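PDB 4N04: Glyoxalase/bleomycin resistance protein/dioxygenase from Catenulispora acidiphila, which belongs to the vicinal oxygen chelate superfamily and may act as a dioxygenase, though its substrate and reaction are unknown. Local coordinates for residues A[10-15]-A[49-54]; A[21-26]-A[102-107]; A[71-76]-A[95-100]. The protein carries 1 engineered substitution. All blocks are in the same frame, centred on the assembly; numbering follows the deposited sequence.

The chain folds as two successive beta-alpha-beta-beta-beta modules, each a four-stranded mixed sheet with a helix against it, the hallmark of the vicinal oxygen chelate (glyoxalase/bleomycin resistance) fold. Contact 1 pairs strands 8-14 and 49-55 in the first sheet; contact 3 packs helix 72-81 on strand 97-102 of the second. The centres of contact 1 and contact 3 are about 21 Å apart, on opposite sides of the chain's centre. Contact 2 brings helix 17-28 against the turn 102-107 that follows strand 97-102, so it ties the two modules together. It touches contact 1, where D105 OD2 probably accepts a hydrogen bond from G15 N, and its segments enclose contact 3 in sequence.

Contact 1: A[10-15]-A[49-54]; sequences AGVAVG and RLLYIV
The phenol ring of Y52 lies flat over G11, whose CA sits 3.7 Å from the Y52 ring centroid and 18° off the ring normal, a CH-pi contact made with one face and offset toward the rim. A10 O approaches the same ring obliquely. With CG between the backbone N and the carbonyl carbon (chi1 73°), the ring folds back across the neighbouring strand. This is the parallel pair of the first and last strands of the first beta-alpha-beta-beta-beta module. Along the two strands, five backbone hydrogen bonds run from A10 N to L50 O (2.9 Å) through to V14 N to V54 O (2.8 Å). On the sheet face that carries A10, V12, L51 and I53, V12 CG2 meets L51 CD1 at 4.0 Å, and V14 CG1 lies 4.0 Å from I53 CB.

Strand 8-14 is an outermost strand of the sheet within this chain; 49-55 has strand 40-46 on its other flank. Helix 17-28 covers the apolar face: V12 and I53 touch Y24, V14 touches A20 and L51 touches L28. Y52 and V54, on the other face, pack against V42 and E40 of strand 40-46.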
loop_
_atom_site.group_PDB
_atom_site.type_symbol
_atom_site.label_atom_id
_atom_site.label_comp_id
_atom_site.label_asym_id
_atom_site.label_seq_id
_atom_site.Cartn_x
_atom_site.Cartn_y
_atom_site.Cartn_z
ATOM N N ALA A 10 2.114 -10.008 0.830
ATOM C CA ALA A 10 2.032 -9.368 -0.477
ATOM C C ALA A 10 3.256 -8.474 -0.670
ATOM O O ALA A 10 3.453 -7.525 0.094
ATOM C CB ALA A 10 0.736 -8.563 -0.610
ATOM N N GLY A 11 4.078 -8.780 -1.676
ATOM C CA GLY A 11 5.328 -8.064 -1.886
ATOM C C GLY A 11 5.338 -6.984 -2.963
ATOM O O GLY A 11 4.610 -7.045 -3.956
ATOM N N VAL A 12 6.175 -5.975 -2.765
ATOM C CA VAL A 12 6.358 -4.933 -3.756
ATOM C C VAL A 12 7.845 -4.693 -3.933
ATOM O O VAL A 12 8.545 -4.380 -2.983
ATOM C CB VAL A 12 5.678 -3.601 -3.333
ATOM C CG1 VAL A 12 5.930 -2.528 -4.383
ATOM C CG2 VAL A 12 4.168 -3.796 -3.105
ATOM N N ALA A 13 8.350 -4.857 -5.147
ATOM C CA ALA A 13 9.731 -4.496 -5.408
ATOM C C ALA A 13 9.838 -2.979 -5.566
ATOM O O ALA A 13 9.031 -2.363 -6.282
ATOM C CB ALA A 13 10.245 -5.207 -6.662
ATOM N N VAL A 14 10.829 -2.372 -4.922
ATOM C CA VAL A 14 11.040 -0.931 -5.069
ATOM C C VAL A 14 12.455 -0.549 -5.551
ATOM O O VAL A 14 13.393 -1.354 -5.493
ATOM C CB VAL A 14 10.702 -0.167 -3.763
ATOM C CG1 VAL A 14 9.304 -0.560 -3.252
ATOM C CG2 VAL A 14 11.763 -0.424 -2.706
ATOM N N GLY A 15 12.576 0.682 -6.039
ATOM C CA GLY A 15 13.855 1.221 -6.479
ATOM C C GLY A 15 14.672 1.781 -5.325
ATOM O O GLY A 15 15.523 1.099 -4.771
ATOM N N ARG A 49 -2.277 -11.134 7.129
ATOM C CA ARG A 49 -2.275 -10.275 5.950
ATOM C C ARG A 49 -1.202 -9.218 6.092
ATOM O O ARG A 49 -1.382 -8.239 6.821
ATOM C CB ARG A 49 -3.619 -9.580 5.777
ATOM C CG ARG A 49 -4.721 -10.449 5.233
ATOM C CD ARG A 49 -5.381 -11.249 6.299
ATOM N NE ARG A 49 -6.092 -10.425 7.262
ATOM C CZ ARG A 49 -7.317 -10.700 7.689
ATOM N NH1 ARG A 49 -7.956 -11.763 7.220
ATOM N NH2 ARG A 49 -7.904 -9.913 8.567
ATOM N N LEU A 50 -0.090 -9.406 5.395
ATOM C CA LEU A 50 1.040 -8.502 5.542
ATOM C C LEU A 50 1.475 -7.968 4.194
ATOM O O LEU A 50 1.264 -8.605 3.166
ATOM C CB LEU A 50 2.216 -9.202 6.229
ATOM C CG LEU A 50 1.896 -9.924 7.542
ATOM C CD1 LEU A 50 1.511 -11.374 7.293
ATOM C CD2 LEU A 50 3.062 -9.844 8.507
ATOM N N LEU A 51 2.078 -6.789 4.212
ATOM C CA LEU A 51 2.598 -6.164 3.014
ATOM C C LEU A 51 4.074 -5.909 3.246
ATOM O O LEU A 51 4.458 -5.424 4.315
ATOM C CB LEU A 51 1.883 -4.836 2.770
ATOM C CG LEU A 51 2.463 -3.909 1.694
ATOM C CD1 LEU A 51 2.244 -4.492 0.306
ATOM C CD2 LEU A 51 1.857 -2.508 1.795
ATOM N N TYR A 52 4.909 -6.235 2.265
ATOM C CA TYR A 52 6.323 -5.905 2.376
ATOM C C TYR A 52 6.926 -5.255 1.132
ATOM O O TYR A 52 6.534 -5.552 0.004
ATOM C CB TYR A 52 7.152 -7.119 2.821
ATOM C CG TYR A 52 7.349 -8.190 1.774
ATOM C CD1 TYR A 52 8.505 -8.227 0.997
ATOM C CD2 TYR A 52 6.391 -9.177 1.569
ATOM C CE1 TYR A 52 8.697 -9.218 0.038
ATOM C CE2 TYR A 52 6.577 -10.176 0.619
ATOM C CZ TYR A 52 7.726 -10.192 -0.145
ATOM O OH TYR A 52 7.903 -11.177 -1.097
ATOM N N ILE A 53 7.878 -4.356 1.359
ATOM C CA ILE A 53 8.664 -3.772 0.284
ATOM C C ILE A 53 10.109 -4.254 0.381
ATOM O O ILE A 53 10.640 -4.475 1.470
ATOM C CB ILE A 53 8.625 -2.236 0.324
ATOM C CG1 ILE A 53 9.244 -1.727 1.632
ATOM C CG2 ILE A 53 7.200 -1.739 0.187
ATOM C CD1 ILE A 53 9.275 -0.212 1.762
ATOM N N VAL A 54 10.750 -4.428 -0.764
ATOM C CA VAL A 54 12.146 -4.834 -0.779
ATOM C C VAL A 54 12.822 -4.117 -1.933
ATOM O O VAL A 54 12.206 -3.898 -2.967
ATOM C CB VAL A 54 12.289 -6.364 -0.941
ATOM C CG1 VAL A 54 11.488 -6.853 -2.133
ATOM C CG2 VAL A 54 13.763 -6.765 -1.065
#

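Contact 2: A[21-26]-A[102-107]; sequences LAWYRS and LDPDGS
W23 and Y24, consecutive on helix 17-28, take hold of the turn at D103 in different ways, one with a ring face and the other with a hydroxyl. The W23 indole lies over the start of the turn: D103 CA is 3.6 Å from the centroid of its six-membered ring and only 4° off the normal, while P104 CD sits over the five-membered ring on the same face, 3.5 Å from W23 CG. Because CG of W23 is anti to the backbone N, the indole extends from the helix toward the D103-P104 corner. D103 CA and CB press on the ring, and the carboxylate plane stands at 88° to it.

Y24 comes from beside W23, with W23 CE3 3.5 Å above the centre of the phenol ring. Its ring is turned steeply against the carboxylate plane, and its hydroxyl gives a hydrogen bond of 2.6 Å from Y24 OH to D103 OD2, reaching that oxygen on the anti side and 18° out of the carboxylate plane. The other oxygen serves the turn itself. D103 OD1 receives S107 N at 3.0 Å from above the carboxylate plane, together with weak bonds from D105 N and G106 N, across the type I turn from D103 to G106.

One buried carboxylate thus divides its work: OD1 gathers backbone amides of the turn, and OD2 faces the phenol of the first module's helix. Several donors around an aspartate away from bulk water would probably favour its ionised form and fix its rotation, so the same group bonds both to the turn and to the helix.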
loop_
_atom_site.group_PDB
_atom_site.type_symbol
_atom_site.label_atom_id
_atom_site.label_comp_id
_atom_site.label_asym_id
_atom_site.label_seq_id
_atom_site.Cartn_x
_atom_site.Cartn_y
_atom_site.Cartn_z
ATOM N N LEU A 21 9.940 3.545 1.597
ATOM C CA LEU A 21 9.595 3.386 2.999
ATOM C C LEU A 21 8.818 4.603 3.494
ATOM O O LEU A 21 7.804 4.457 4.183
ATOM C CB LEU A 21 10.856 3.176 3.833
ATOM C CG LEU A 21 10.718 3.138 5.356
ATOM C CD1 LEU A 21 9.715 2.089 5.801
ATOM C CD2 LEU A 21 12.085 2.857 5.971
ATOM N N ALA A 22 9.288 5.793 3.128
ATOM C CA ALA A 22 8.619 7.023 3.516
ATOM C C ALA A 22 7.183 7.023 2.998
ATOM O O ALA A 22 6.224 7.221 3.761
ATOM C CB ALA A 22 9.374 8.216 2.975
ATOM N N TRP A 23 7.044 6.775 1.698
ATOM C CA TRP A 23 5.746 6.790 1.042
ATOM C C TRP A 23 4.781 5.766 1.632
ATOM O O TRP A 23 3.653 6.109 1.976
ATOM C CB TRP A 23 5.904 6.583 -0.459
ATOM C CG TRP A 23 4.636 6.781 -1.214
ATOM C CD1 TRP A 23 4.158 7.955 -1.717
ATOM C CD2 TRP A 23 3.673 5.776 -1.554
ATOM N NE1 TRP A 23 2.956 7.745 -2.344
ATOM C CE2 TRP A 23 2.638 6.415 -2.264
ATOM C CE3 TRP A 23 3.584 4.398 -1.326
ATOM C CZ2 TRP A 23 1.530 5.724 -2.747
ATOM C CZ3 TRP A 23 2.478 3.715 -1.808
ATOM C CH2 TRP A 23 1.468 4.381 -2.504
ATOM N N TYR A 24 5.206 4.518 1.769
ATOM C CA TYR A 24 4.314 3.506 2.328
ATOM C C TYR A 24 3.933 3.812 3.777
ATOM O O TYR A 24 2.825 3.497 4.220
ATOM C CB TYR A 24 4.909 2.095 2.185
ATOM C CG TYR A 24 4.761 1.525 0.785
ATOM C CD1 TYR A 24 3.646 0.766 0.435
ATOM C CD2 TYR A 24 5.718 1.773 -0.186
ATOM C CE1 TYR A 24 3.493 0.255 -0.848
ATOM C CE2 TYR A 24 5.589 1.286 -1.451
ATOM C CZ TYR A 24 4.470 0.520 -1.793
ATOM O OH TYR A 24 4.349 0.029 -3.067
ATOM N N ARG A 25 4.852 4.433 4.509
ATOM C CA ARG A 25 4.580 4.863 5.877
ATOM C C ARG A 25 3.417 5.858 5.883
ATOM O O ARG A 25 2.413 5.660 6.582
ATOM C CB ARG A 25 5.821 5.502 6.501
ATOM C CG ARG A 25 6.007 5.171 7.972
ATOM C CD ARG A 25 6.737 6.291 8.705
ATOM N NE ARG A 25 7.982 6.665 8.044
ATOM C CZ ARG A 25 9.148 6.070 8.273
ATOM N NH1 ARG A 25 9.219 5.069 9.144
ATOM N NH2 ARG A 25 10.244 6.471 7.632
ATOM N N SER A 26 3.556 6.919 5.090
ATOM C CA SER A 26 2.489 7.901 4.929
ATOM C C SER A 26 1.164 7.252 4.538
ATOM O O SER A 26 0.137 7.505 5.159
ATOM C CB SER A 26 2.881 8.944 3.887
ATOM O OG SER A 26 4.041 9.658 4.287
ATOM N N LEU A 102 -0.354 5.348 -6.631
ATOM C CA LEU A 102 0.879 4.971 -7.295
ATOM C C LEU A 102 2.056 5.269 -6.376
ATOM O O LEU A 102 2.233 6.412 -5.962
ATOM C CB LEU A 102 1.025 5.731 -8.608
ATOM C CG LEU A 102 -0.042 5.407 -9.646
ATOM C CD1 LEU A 102 0.101 6.290 -10.863
ATOM C CD2 LEU A 102 -0.006 3.933 -10.028
ATOM N N ASP A 103 2.850 4.243 -6.053
ATOM C CA ASP A 103 4.055 4.423 -5.225
ATOM C C ASP A 103 5.138 5.155 -6.027
ATOM O O ASP A 103 4.969 5.347 -7.235
ATOM C CB ASP A 103 4.519 3.086 -4.577
ATOM C CG ASP A 103 5.326 2.171 -5.517
ATOM O OD1 ASP A 103 5.649 2.524 -6.670
ATOM O OD2 ASP A 103 5.669 1.059 -5.060
ATOM N N PRO A 104 6.231 5.588 -5.371
ATOM C CA PRO A 104 7.273 6.331 -6.101
ATOM C C PRO A 104 7.800 5.665 -7.383
ATOM O O PRO A 104 8.233 6.365 -8.291
ATOM C CB PRO A 104 8.380 6.469 -5.056
ATOM C CG PRO A 104 7.632 6.578 -3.771
ATOM C CD PRO A 104 6.466 5.628 -3.916
ATOM N N ASP A 105 7.726 4.347 -7.476
ATOM C CA ASP A 105 8.159 3.654 -8.692
ATOM C C ASP A 105 7.059 3.390 -9.713
ATOM O O ASP A 105 7.346 2.993 -10.846
ATOM C CB ASP A 105 8.835 2.336 -8.336
ATOM C CG ASP A 105 10.154 2.548 -7.630
ATOM O OD1 ASP A 105 11.120 2.973 -8.295
ATOM O OD2 ASP A 105 10.224 2.299 -6.411
ATOM N N GLY A 106 5.804 3.593 -9.325
ATOM C CA GLY A 106 4.704 3.372 -10.242
ATOM C C GLY A 106 3.865 2.129 -9.986
ATOM O O GLY A 106 2.910 1.868 -10.715
ATOM N N SER A 107 4.210 1.348 -8.969
ATOM C CA SER A 107 3.371 0.222 -8.597
ATOM C C SER A 107 2.008 0.731 -8.123
ATOM O O SER A 107 1.900 1.845 -7.602
ATOM C CB SER A 107 4.032 -0.621 -7.517
ATOM O OG SER A 107 5.048 -1.425 -8.064
#

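Contact 3: A[71-76]-A[95-100]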
loop_
_atom_site.group_PDB
_atom_site.type_symbol
_atom_site.label_atom_id
_atom_site.label_comp_id
_atom_site.label_asym_id
_atom_site.label_seq_id
_atom_site.Cartn_x
_atom_site.Cartn_y
_atom_site.Cartn_z
ATOM N N ASP A 71 -13.237 0.948 6.206
ATOM C CA ASP A 71 -13.429 2.399 6.141
ATOM C C ASP A 71 -12.551 3.052 5.078
ATOM O O ASP A 71 -11.464 3.554 5.383
ATOM C CB ASP A 71 -13.133 3.031 7.513
ATOM C CG ASP A 71 -13.678 4.451 7.646
ATOM O OD1 ASP A 71 -13.845 4.918 8.795
ATOM O OD2 ASP A 71 -13.945 5.101 6.612
ATOM N N LEU A 72 -13.032 3.066 3.838
ATOM C CA LEU A 72 -12.279 3.650 2.739
ATOM C C LEU A 72 -12.010 5.138 2.962
ATOM O O LEU A 72 -10.948 5.648 2.607
ATOM C CB LEU A 72 -13.017 3.445 1.426
ATOM C CG LEU A 72 -12.201 3.769 0.176
ATOM C CD1 LEU A 72 -10.906 2.972 0.155
ATOM C CD2 LEU A 72 -13.016 3.467 -1.061
ATOM N N ASP A 73 -12.970 5.828 3.566
ATOM C CA ASP A 73 -12.854 7.264 3.770
ATOM C C ASP A 73 -11.705 7.584 4.705
ATOM O O ASP A 73 -11.030 8.606 4.550
ATOM C CB ASP A 73 -14.159 7.833 4.328
ATOM C CG ASP A 73 -15.327 7.649 3.380
ATOM O OD1 ASP A 73 -16.309 8.416 3.469
ATOM O OD2 ASP A 73 -15.258 6.727 2.540
ATOM N N ALA A 74 -11.489 6.705 5.680
ATOM C CA ALA A 74 -10.419 6.886 6.653
ATOM C C ALA A 74 -9.085 6.722 5.952
ATOM O O ALA A 74 -8.184 7.549 6.111
ATOM C CB ALA A 74 -10.551 5.884 7.787
ATOM N N VAL A 75 -8.975 5.648 5.173
ATOM C CA VAL A 75 -7.795 5.395 4.358
ATOM C C VAL A 75 -7.495 6.645 3.558
ATOM O O VAL A 75 -6.383 7.156 3.588
ATOM C CB VAL A 75 -8.016 4.209 3.384
ATOM C CG1 VAL A 75 -6.827 4.055 2.444
ATOM C CG2 VAL A 75 -8.260 2.922 4.156
ATOM N N LEU A 76 -8.514 7.154 2.873
ATOM C CA LEU A 76 -8.361 8.340 2.043
ATOM C C LEU A 76 -7.861 9.568 2.818
ATOM O O LEU A 76 -6.783 10.090 2.519
ATOM C CB LEU A 76 -9.667 8.645 1.314
ATOM C CG LEU A 76 -9.910 7.862 0.024
ATOM C CD1 LEU A 76 -11.331 8.065 -0.476
ATOM C CD2 LEU A 76 -8.928 8.297 -1.044
ATOM N N GLY A 95 -22.095 2.680 -5.855
ATOM C CA GLY A 95 -21.435 3.615 -4.969
ATOM C C GLY A 95 -20.158 3.039 -4.390
ATOM O O GLY A 95 -19.431 3.728 -3.675
ATOM N N VAL A 96 -19.880 1.774 -4.690
ATOM C CA VAL A 96 -18.626 1.170 -4.262
ATOM C C VAL A 96 -17.439 1.810 -4.964
ATOM O O VAL A 96 -17.375 1.844 -6.190
ATOM C CB VAL A 96 -18.594 -0.337 -4.519
ATOM C CG1 VAL A 96 -17.149 -0.827 -4.631
ATOM C CG2 VAL A 96 -19.334 -1.065 -3.415
ATOM N N ARG A 97 -16.502 2.315 -4.175
ATOM C CA ARG A 97 -15.306 2.923 -4.728
ATOM C C ARG A 97 -14.114 1.981 -4.767
ATOM O O ARG A 97 -13.966 1.094 -3.929
ATOM C CB ARG A 97 -14.915 4.169 -3.937
ATOM C CG ARG A 97 -15.889 5.313 -4.038
ATOM C CD ARG A 97 -15.580 6.323 -2.959
ATOM N NE ARG A 97 -15.972 5.818 -1.651
ATOM C CZ ARG A 97 -15.592 6.355 -0.496
ATOM N NH1 ARG A 97 -14.795 7.414 -0.489
ATOM N NH2 ARG A 97 -16.001 5.828 0.650
ATOM N N LYS A 98 -13.271 2.190 -5.768
ATOM C CA LYS A 98 -11.912 1.698 -5.751
ATOM C C LYS A 98 -11.034 2.930 -5.911
ATOM O O LYS A 98 -11.239 3.718 -6.833
ATOM C CB LYS A 98 -11.678 0.721 -6.903
ATOM C CG LYS A 98 -10.248 0.201 -7.012
ATOM C CD LYS A 98 -10.106 -0.671 -8.243
ATOM C CE LYS A 98 -8.688 -0.678 -8.790
ATOM N NZ LYS A 98 -8.657 -1.237 -10.173
ATOM N N VAL A 99 -10.078 3.133 -5.009
ATOM C CA VAL A 99 -9.122 4.210 -5.237
ATOM C C VAL A 99 -7.697 3.694 -5.358
ATOM O O VAL A 99 -7.255 2.832 -4.595
ATOM C CB VAL A 99 -9.263 5.406 -4.240
ATOM C CG1 VAL A 99 -10.523 5.261 -3.353
ATOM C CG2 VAL A 99 -8.013 5.600 -3.432
ATOM N N THR A 100 -6.984 4.220 -6.342
ATOM C CA THR A 100 -5.678 3.689 -6.662
ATOM C C THR A 100 -4.554 4.651 -6.334
ATOM O O THR A 100 -4.576 5.810 -6.730
ATOM C CB THR A 100 -5.591 3.322 -8.143
ATOM O OG1 THR A 100 -6.645 2.410 -8.463
ATOM C CG2 THR A 100 -4.247 2.671 -8.450
#
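L72, the first residue of helix 72-81, is aimed at the sheet and touches R97, the opening contact of a helix packed on a strand in the second beta-alpha-beta-beta-beta module of the vicinal oxygen chelate fold. D71, the residue before L72, is the N-cap of the helix: D71 OD2 accepts from A74 N at 3.1 Å, from above the carboxylate plane, closing off the first turn. The axes of helix 72-76 and strand 97-100 run 10.4 Å apart at closest approach, with their directions 21° apart.

The CD2 branch of L72 lies against R97 CB at 3.5 Å. It also sits over one face of the R97 guanidinium, toward its rim; the bend of the arginine chain at chi3 (-72°) carries that group back over the leucine. The same CD2 of L72 meets V99 CG1 at 3.8 Å as the two side chains slide past each other in opposite directions. F111 and E113 of strand 108-113 also touch this leucine.

D73 is modelled beside the R97 guanidinium as a salt-bridge partner, but D73 OD2 and R97 NH2 are too close together, so the geometry of the pairing is doubtful. R97 NH2 has a second acidic partner in E113.

One turn on from L72, L76 comes down on the strand at two places. Its CD1 branch lies near the guanidinium, L76 CD1 being 3.5 Å from R97 NH1. The L76 side chain also touches Q89 of strand 88-91. The other branch meets the valine tip to tip, L76 CD2 standing 3.7 Å from V99 CG2.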